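Foldase protein PrsA (Streptococcus pneumoniae, PDB 5TVL) probably assists the extracellular folding of secreted proteins after translocation and has peptidyl-prolyl cis-trans isomerase activity. Local coordinates at residues A[5-9]-A[10-14]; A[30-33]-A[34-38]; A[251-255]-A[256-260]. All coordinates share one frame; numbering follows the deposited sequence.

In the fold
The three contacts illustrate how local motifs near the two ends of a chain can share one interface. Contacts 2 and 3 have centres 12 Å apart and touch directly: Thr35 CG2 lies 3.6 Å from Ile258 CD1, and Ile36 and Thr35 both pack on Leu253. Contact 1 stands apart within its own chain, with nearest atoms about 11 Å from contact 2 and about 17 Å from contact 3. The hairpin instead meets the matching segments of the second subunit: Ile12 packs on Thr35 of the second subunit, Ser6 on Lys259 of the second subunit, and Ile5 and Ser6 form antiparallel pairs with a strand of that chain.

Contact 1. Residues A[5-9]-A[10-14]; sequences ISMKG and DVITE
Ile5 and Ile12 are paired across a tight beta hairpin, in which strand 5-7 reverses into strand 10-13 and the two axes run nearly antiparallel. Two backbone bonds fasten this pair: Ile5 N to Ile12 O at 3.3 Å, and Ile12 N to Ile5 O at 2.8 Å. Their side chains lie side by side on one face of the sheet, where Ile12 CD1 comes 3.8 Å from Ile5 CB. Met7 joins them. Bends at chi2 and chi3 (-71°) fold its chain toward the partner strand and carry CE over the Asp10 carbonyl. Met7 CE also lies 4.0 Å from Ile12 CG1, so that Ile5, Ile12 and Met7 make an apolar row, with Asp10 on the same face at the turn end.

The reversal is a type II beta turn from Met7 to Asp10, with Lys8 and Gly9 at its corners. Gly9 has a positive phi of 77°, a conformation that glycine adopts readily and that this turn type places at its third position. Met7 N donates to Asp10 O at 2.8 Å, whereas the return bond from Asp10 N to Met7 O is weak. Asp10 OD1 also takes a weak bond from Val11 N, and makes a long, weak ion pair with Lys38 of the second subunit.

On the other face, Ser6 and Val11 form a non-hydrogen-bonded pair in which Val11 CG1 lies alongside Ser6 CB at 3.8 Å. Ser6 also packs on Lys259 of the second subunit, because the outer edge of this strand continues the sheet across the interface. Past the hairpin, the Thr13 side chain caps a backbone N of helix 14-21, while Thr13 N donates to Gln16 OE1.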
loop_
_atom_site.group_PDB
_atom_site.type_symbol
_atom_site.label_atom_id
_atom_site.label_comp_id
_atom_site.label_asym_id
_atom_site.label_seq_id
_atom_site.Cartn_x
_atom_site.Cartn_y
_atom_site.Cartn_z
ATOM N N ILE A 5 8.757 44.272 5.673
ATOM C CA ILE A 5 8.971 45.038 4.439
ATOM C C ILE A 5 8.863 46.533 4.742
ATOM O O ILE A 5 7.972 46.959 5.482
ATOM C CB ILE A 5 7.935 44.666 3.347
ATOM C CG1 ILE A 5 8.005 43.170 2.997
ATOM C CG2 ILE A 5 8.118 45.521 2.094
ATOM C CD1 ILE A 5 9.280 42.723 2.304
ATOM N N SER A 6 9.773 47.316 4.164
ATOM C CA SER A 6 9.721 48.773 4.254
ATOM C C SER A 6 9.704 49.375 2.853
ATOM O O SER A 6 10.499 48.988 1.993
ATOM C CB SER A 6 10.913 49.311 5.047
ATOM O OG SER A 6 12.100 49.283 4.275
ATOM N N MET A 7 8.773 50.305 2.642
ATOM C CA MET A 7 8.653 51.082 1.409
ATOM C C MET A 7 8.717 52.554 1.799
ATOM O O MET A 7 8.769 52.880 2.990
ATOM C CB MET A 7 7.311 50.787 0.739
ATOM C CG MET A 7 7.112 49.331 0.337
ATOM S SD MET A 7 5.440 48.722 0.640
ATOM C CE MET A 7 5.420 48.644 2.429
ATOM N N LYS A 8 8.716 53.440 0.806
ATOM C CA LYS A 8 8.703 54.880 1.076
ATOM C C LYS A 8 7.358 55.295 1.679
ATOM O O LYS A 8 6.323 55.236 1.010
ATOM C CB LYS A 8 9.005 55.699 -0.188
ATOM C CG LYS A 8 10.466 55.687 -0.641
ATOM C CD LYS A 8 11.487 56.070 0.436
ATOM C CE LYS A 8 11.165 57.379 1.148
ATOM N NZ LYS A 8 12.210 57.737 2.147
ATOM N N GLY A 9 7.393 55.687 2.954
ATOM C CA GLY A 9 6.210 56.140 3.680
ATOM C C GLY A 9 5.262 55.045 4.143
ATOM O O GLY A 9 4.093 55.327 4.418
ATOM N N ASP A 10 5.747 53.803 4.232
ATOM C CA ASP A 10 4.908 52.675 4.661
ATOM C C ASP A 10 5.743 51.424 4.968
ATOM O O ASP A 10 6.821 51.239 4.400
ATOM C CB ASP A 10 3.860 52.343 3.579
ATOM C CG ASP A 10 2.476 52.089 4.155
ATOM O OD1 ASP A 10 2.368 51.395 5.189
ATOM O OD2 ASP A 10 1.493 52.586 3.563
ATOM N N VAL A 11 5.229 50.576 5.863
ATOM C CA VAL A 11 5.854 49.280 6.202
ATOM C C VAL A 11 4.815 48.158 6.340
ATOM O O VAL A 11 3.632 48.416 6.586
ATOM C CB VAL A 11 6.681 49.338 7.520
ATOM C CG1 VAL A 11 8.014 50.047 7.309
ATOM C CG2 VAL A 11 5.893 49.991 8.654
ATOM N N ILE A 12 5.274 46.917 6.162
ATOM C CA ILE A 12 4.497 45.717 6.487
ATOM C C ILE A 12 5.118 45.135 7.751
ATOM O O ILE A 12 6.304 44.783 7.757
ATOM C CB ILE A 12 4.533 44.656 5.357
ATOM C CG1 ILE A 12 4.003 45.249 4.042
ATOM C CG2 ILE A 12 3.713 43.421 5.739
ATOM C CD1 ILE A 12 4.178 44.355 2.829
ATOM N N THR A 13 4.317 45.040 8.812
ATOM C CA THR A 13 4.757 44.461 10.077
ATOM C C THR A 13 4.517 42.952 10.093
ATOM O O THR A 13 3.739 42.422 9.299
ATOM C CB THR A 13 4.037 45.097 11.291
ATOM O OG1 THR A 13 2.658 44.708 11.308
ATOM C CG2 THR A 13 4.137 46.617 11.251
ATOM N N GLU A 14 5.195 42.282 11.020
ATOM C CA GLU A 14 5.032 40.843 11.265
ATOM C C GLU A 14 3.595 40.454 11.646
ATOM O O GLU A 14 3.107 39.405 11.212
ATOM C CB GLU A 14 6.001 40.398 12.367
ATOM C CG GLU A 14 6.097 38.899 12.597
ATOM C CD GLU A 14 6.868 38.567 13.863
ATOM O OE1 GLU A 14 8.033 39.010 13.991
ATOM O OE2 GLU A 14 6.309 37.867 14.735
#

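Contact 2. Residues A[30-33]-A[34-38]; sequences VLLN and MTIQK
A first torsion of -55° sets Thr35 OG1 opposite its own carbonyl carbon and beside its backbone N, where it faces back along the helix to Leu31 O. Thr35 OG1 donates to Leu31 O over 2.7 Å. For Met34, chi1 of -74° similarly swings CG back over the preceding turn, so that Met34 CG lies 3.2 Å from Val30 O, and an extended chi2 (169°) carries the sulfur onward from there. Met34 SD lies 4.1 Å from Val30 CG1, the two side chains passing at a slant.

All of this lies within helix 25-44, where each backbone N bonds to the carbonyl four residues earlier: Met34 to Val30, Thr35 to Leu31, Ile36 to Leu32 and Gln37 to Asn33. Leu31 O is the exception in carrying two donors. Thr35 N, 3.0 Å from Leu31 O, comes from one face of the carbonyl plane and Thr35 OG1 from the opposite face, so a single oxygen is gripped on both sides by one residue. The bond gives the hydroxyl of a buried threonine a polar partner within its own helix and leaves the CG2 methyl to pack on Leu253 and Ile258, while Ile12 of the second subunit also lies against Thr35.

One helical step on, Ile36 CG1 lies 3.4 Å from Leu32 O, and Ile36 CD1 extends further to meet Leu32 CG at 4.2 Å; the two side chains cross obliquely. They serve different neighbours, Leu32 packing on Ile268 and Phe269 of helix 266-270 and Ile36 on Ile249 of helix 242-255 and Thr88 of helix 79-102. Gln37 adds to the second of these junctions, resting against Ala84 and Thr88 of helix 79-102.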
loop_
_atom_site.group_PDB
_atom_site.type_symbol
_atom_site.label_atom_id
_atom_site.label_comp_id
_atom_site.label_asym_id
_atom_site.label_seq_id
_atom_site.Cartn_x
_atom_site.Cartn_y
_atom_site.Cartn_z
ATOM N N VAL A 30 1.170 24.284 8.847
ATOM C CA VAL A 30 2.373 24.524 9.652
ATOM C C VAL A 30 2.057 24.649 11.148
ATOM O O VAL A 30 2.809 24.124 11.970
ATOM C CB VAL A 30 3.167 25.753 9.136
ATOM C CG1 VAL A 30 4.244 26.197 10.121
ATOM C CG2 VAL A 30 3.798 25.426 7.788
ATOM N N LEU A 31 0.967 25.331 11.503
ATOM C CA LEU A 31 0.550 25.416 12.910
ATOM C C LEU A 31 0.084 24.057 13.429
ATOM O O LEU A 31 0.346 23.707 14.586
ATOM C CB LEU A 31 -0.567 26.440 13.114
ATOM C CG LEU A 31 -0.903 26.762 14.580
ATOM C CD1 LEU A 31 0.194 27.597 15.223
ATOM C CD2 LEU A 31 -2.240 27.480 14.676
ATOM N N LEU A 32 -0.619 23.313 12.575
ATOM C CA LEU A 32 -1.054 21.957 12.894
ATOM C C LEU A 32 0.140 21.046 13.158
ATOM O O LEU A 32 0.121 20.262 14.104
ATOM C CB LEU A 32 -1.900 21.386 11.757
ATOM C CG LEU A 32 -2.497 19.987 11.946
ATOM C CD1 LEU A 32 -3.473 19.985 13.115
ATOM C CD2 LEU A 32 -3.175 19.518 10.662
ATOM N N ASN A 33 1.172 21.162 12.326
ATOM C CA ASN A 33 2.384 20.351 12.470
ATOM C C ASN A 33 3.252 20.748 13.653
ATOM O O ASN A 33 3.907 19.893 14.246
ATOM C CB ASN A 33 3.205 20.391 11.182
ATOM C CG ASN A 33 2.530 19.656 10.048
ATOM O OD1 ASN A 33 1.422 19.134 10.196
ATOM N ND2 ASN A 33 3.193 19.609 8.906
ATOM N N MET A 34 3.270 22.040 13.979
ATOM C CA MET A 34 3.907 22.525 15.210
ATOM C C MET A 34 3.184 22.011 16.455
ATOM O O MET A 34 3.827 21.724 17.464
ATOM C CB MET A 34 3.953 24.060 15.246
ATOM C CG MET A 34 4.980 24.692 14.317
ATOM S SD MET A 34 4.760 26.481 14.187
ATOM C CE MET A 34 5.345 27.009 15.797
ATOM N N THR A 35 1.856 21.908 16.381
ATOM C CA THR A 35 1.047 21.372 17.483
ATOM C C THR A 35 1.291 19.880 17.709
ATOM O O THR A 35 1.484 19.443 18.845
ATOM C CB THR A 35 -0.454 21.616 17.244
ATOM O OG1 THR A 35 -0.672 23.015 17.033
ATOM C CG2 THR A 35 -1.280 21.162 18.439
ATOM N N ILE A 36 1.281 19.115 16.622
ATOM C CA ILE A 36 1.588 17.683 16.661
ATOM C C ILE A 36 2.991 17.460 17.237
ATOM O O ILE A 36 3.166 16.604 18.108
ATOM C CB ILE A 36 1.438 17.026 15.260
ATOM C CG1 ILE A 36 -0.045 16.977 14.862
ATOM C CG2 ILE A 36 2.028 15.617 15.234
ATOM C CD1 ILE A 36 -0.286 16.745 13.387
ATOM N N GLN A 37 3.974 18.239 16.778
ATOM C CA GLN A 37 5.349 18.127 17.283
ATOM C C GLN A 37 5.440 18.287 18.795
ATOM O O GLN A 37 6.088 17.478 19.456
ATOM C CB GLN A 37 6.279 19.147 16.620
ATOM C CG GLN A 37 7.630 19.283 17.317
ATOM C CD GLN A 37 8.695 19.914 16.455
ATOM O OE1 GLN A 37 9.846 19.480 16.475
ATOM N NE2 GLN A 37 8.326 20.945 15.702
ATOM N N LYS A 38 4.813 19.339 19.325
ATOM C CA LYS A 38 4.875 19.645 20.768
ATOM C C LYS A 38 4.235 18.571 21.657
ATOM O O LYS A 38 4.781 18.229 22.711
ATOM C CB LYS A 38 4.243 21.008 21.080
ATOM C CG LYS A 38 5.166 22.192 20.840
ATOM C CD LYS A 38 4.612 23.453 21.482
ATOM C CE LYS A 38 5.528 24.645 21.257
ATOM N NZ LYS A 38 6.776 24.573 22.067
#

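Contact 3. Residues A[251-255]-A[256-260]; sequences KELQA and ANIKV
Leu253 and Ile258 meet where helix 242-255 ends and the chain turns toward strand 259-260. Asn257 makes the turn: it is the first residue to leave helical angles, with a positive phi of 55°.

The polar part of the contact is a fraying series of backbone bonds. Ala256 N still makes the helical bond to Glu252 O, at 3.2 Å, but its hydrogen is shared with Leu253 O through a second, weak bond. Asn257 N then drops to a weak bond with Gln254 O, three residues back, at 3.3 Å. The side chains of Glu252 and Gln254 play no part in these bonds: Glu252 OE1 is bonded to Tyr44 OH, and Gln254 NE2 to Tyr272 O.

The apolar part comes from the reversal itself, which brings Ile258 back with its side chain directed at the helix. Ile258 CG1 stands opposite the carbonyl carbon (chi1 -61°), and from there Ile258 CD1 slants across Leu253, packing on Leu253 CD2 and lying 3.7 Å from Leu253 CB. Leu253 also touches Tyr272. Ile258 packs on Ile273 and on Ile5 of the second subunit, with which Lys259 and Val260 extend an antiparallel sheet. The Leu253 carbonyl oxygen, Leu253 O, is flanked by Ala256 CB, 3.5 Å away, and by CG1 and CD1 of Ile258.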
loop_
_atom_site.group_PDB
_atom_site.type_symbol
_atom_site.label_atom_id
_atom_site.label_comp_id
_atom_site.label_asym_id
_atom_site.label_seq_id
_atom_site.Cartn_x
_atom_site.Cartn_y
_atom_site.Cartn_z
ATOM N N LYS A 251 -6.289 11.154 18.822
ATOM C CA LYS A 251 -6.395 10.743 20.226
ATOM C C LYS A 251 -5.387 11.487 21.091
ATOM O O LYS A 251 -5.741 12.025 22.138
ATOM C CB LYS A 251 -6.188 9.229 20.384
ATOM C CG LYS A 251 -7.361 8.386 19.907
ATOM C CD LYS A 251 -8.488 8.323 20.927
ATOM C CE LYS A 251 -9.626 7.445 20.429
ATOM N NZ LYS A 251 -10.696 7.269 21.449
ATOM N N GLU A 252 -4.138 11.524 20.637
ATOM C CA GLU A 252 -3.062 12.185 21.380
ATOM C C GLU A 252 -3.278 13.704 21.499
ATOM O O GLU A 252 -3.012 14.286 22.554
ATOM C CB GLU A 252 -1.692 11.876 20.751
ATOM C CG GLU A 252 -0.533 11.956 21.731
ATOM C CD GLU A 252 -0.638 10.923 22.840
ATOM O OE1 GLU A 252 -0.402 9.726 22.574
ATOM O OE2 GLU A 252 -0.975 11.311 23.980
ATOM N N LEU A 253 -3.770 14.330 20.428
ATOM C CA LEU A 253 -4.124 15.756 20.453
ATOM C C LEU A 253 -5.312 16.039 21.382
ATOM O O LEU A 253 -5.312 17.043 22.092
ATOM C CB LEU A 253 -4.409 16.272 19.036
ATOM C CG LEU A 253 -3.205 16.314 18.085
ATOM C CD1 LEU A 253 -3.656 16.365 16.635
ATOM C CD2 LEU A 253 -2.292 17.490 18.386
ATOM N N GLN A 254 -6.312 15.156 21.373
ATOM C CA GLN A 254 -7.442 15.226 22.324
ATOM C C GLN A 254 -7.002 15.110 23.788
ATOM O O GLN A 254 -7.593 15.748 24.663
ATOM C CB GLN A 254 -8.488 14.137 22.031
ATOM C CG GLN A 254 -9.416 14.440 20.862
ATOM C CD GLN A 254 -10.157 13.208 20.361
ATOM O OE1 GLN A 254 -10.405 12.264 21.114
ATOM N NE2 GLN A 254 -10.516 13.215 19.082
ATOM N N ALA A 255 -5.983 14.286 24.039
ATOM C CA ALA A 255 -5.417 14.103 25.383
ATOM C C ALA A 255 -4.668 15.340 25.891
ATOM O O ALA A 255 -4.626 15.587 27.097
ATOM C CB ALA A 255 -4.496 12.890 25.406
ATOM N N ALA A 256 -4.077 16.103 24.971
ATOM C CA ALA A 256 -3.396 17.360 25.309
ATOM C C ALA A 256 -4.347 18.494 25.721
ATOM O O ALA A 256 -3.895 19.478 26.311
ATOM C CB ALA A 256 -2.525 17.814 24.144
ATOM N N ASN A 257 -5.640 18.364 25.400
ATOM C CA ASN A 257 -6.655 19.388 25.679
ATOM C C ASN A 257 -6.235 20.723 25.063
ATOM O O ASN A 257 -5.864 21.672 25.761
ATOM C CB ASN A 257 -6.941 19.513 27.184
ATOM C CG ASN A 257 -8.143 20.404 27.479
ATOM O OD1 ASN A 257 -9.214 20.230 26.897
ATOM N ND2 ASN A 257 -7.969 21.368 28.381
ATOM N N ILE A 258 -6.285 20.759 23.735
ATOM C CA ILE A 258 -5.802 21.890 22.952
ATOM C C ILE A 258 -6.926 22.910 22.768
ATOM O O ILE A 258 -8.015 22.556 22.315
ATOM C CB ILE A 258 -5.271 21.422 21.575
ATOM C CG1 ILE A 258 -4.102 20.449 21.764
ATOM C CG2 ILE A 258 -4.825 22.614 20.732
ATOM C CD1 ILE A 258 -3.804 19.609 20.546
ATOM N N LYS A 259 -6.659 24.163 23.140
ATOM C CA LYS A 259 -7.580 25.277 22.892
ATOM C C LYS A 259 -7.034 26.136 21.756
ATOM O O LYS A 259 -5.998 26.786 21.908
ATOM C CB LYS A 259 -7.771 26.125 24.154
ATOM C CG LYS A 259 -8.480 25.391 25.281
ATOM C CD LYS A 259 -8.756 26.296 26.470
ATOM C CE LYS A 259 -9.440 25.529 27.592
ATOM N NZ LYS A 259 -9.820 26.407 28.733
ATOM N N VAL A 260 -7.727 26.120 20.619
ATOM C CA VAL A 260 -7.347 26.923 19.456
ATOM C C VAL A 260 -7.854 28.350 19.689
ATOM O O VAL A 260 -9.061 28.598 19.653
ATOM C CB VAL A 260 -7.923 26.342 18.138
ATOM C CG1 VAL A 260 -7.516 27.199 16.940
ATOM C CG2 VAL A 260 -7.470 24.898 17.941
#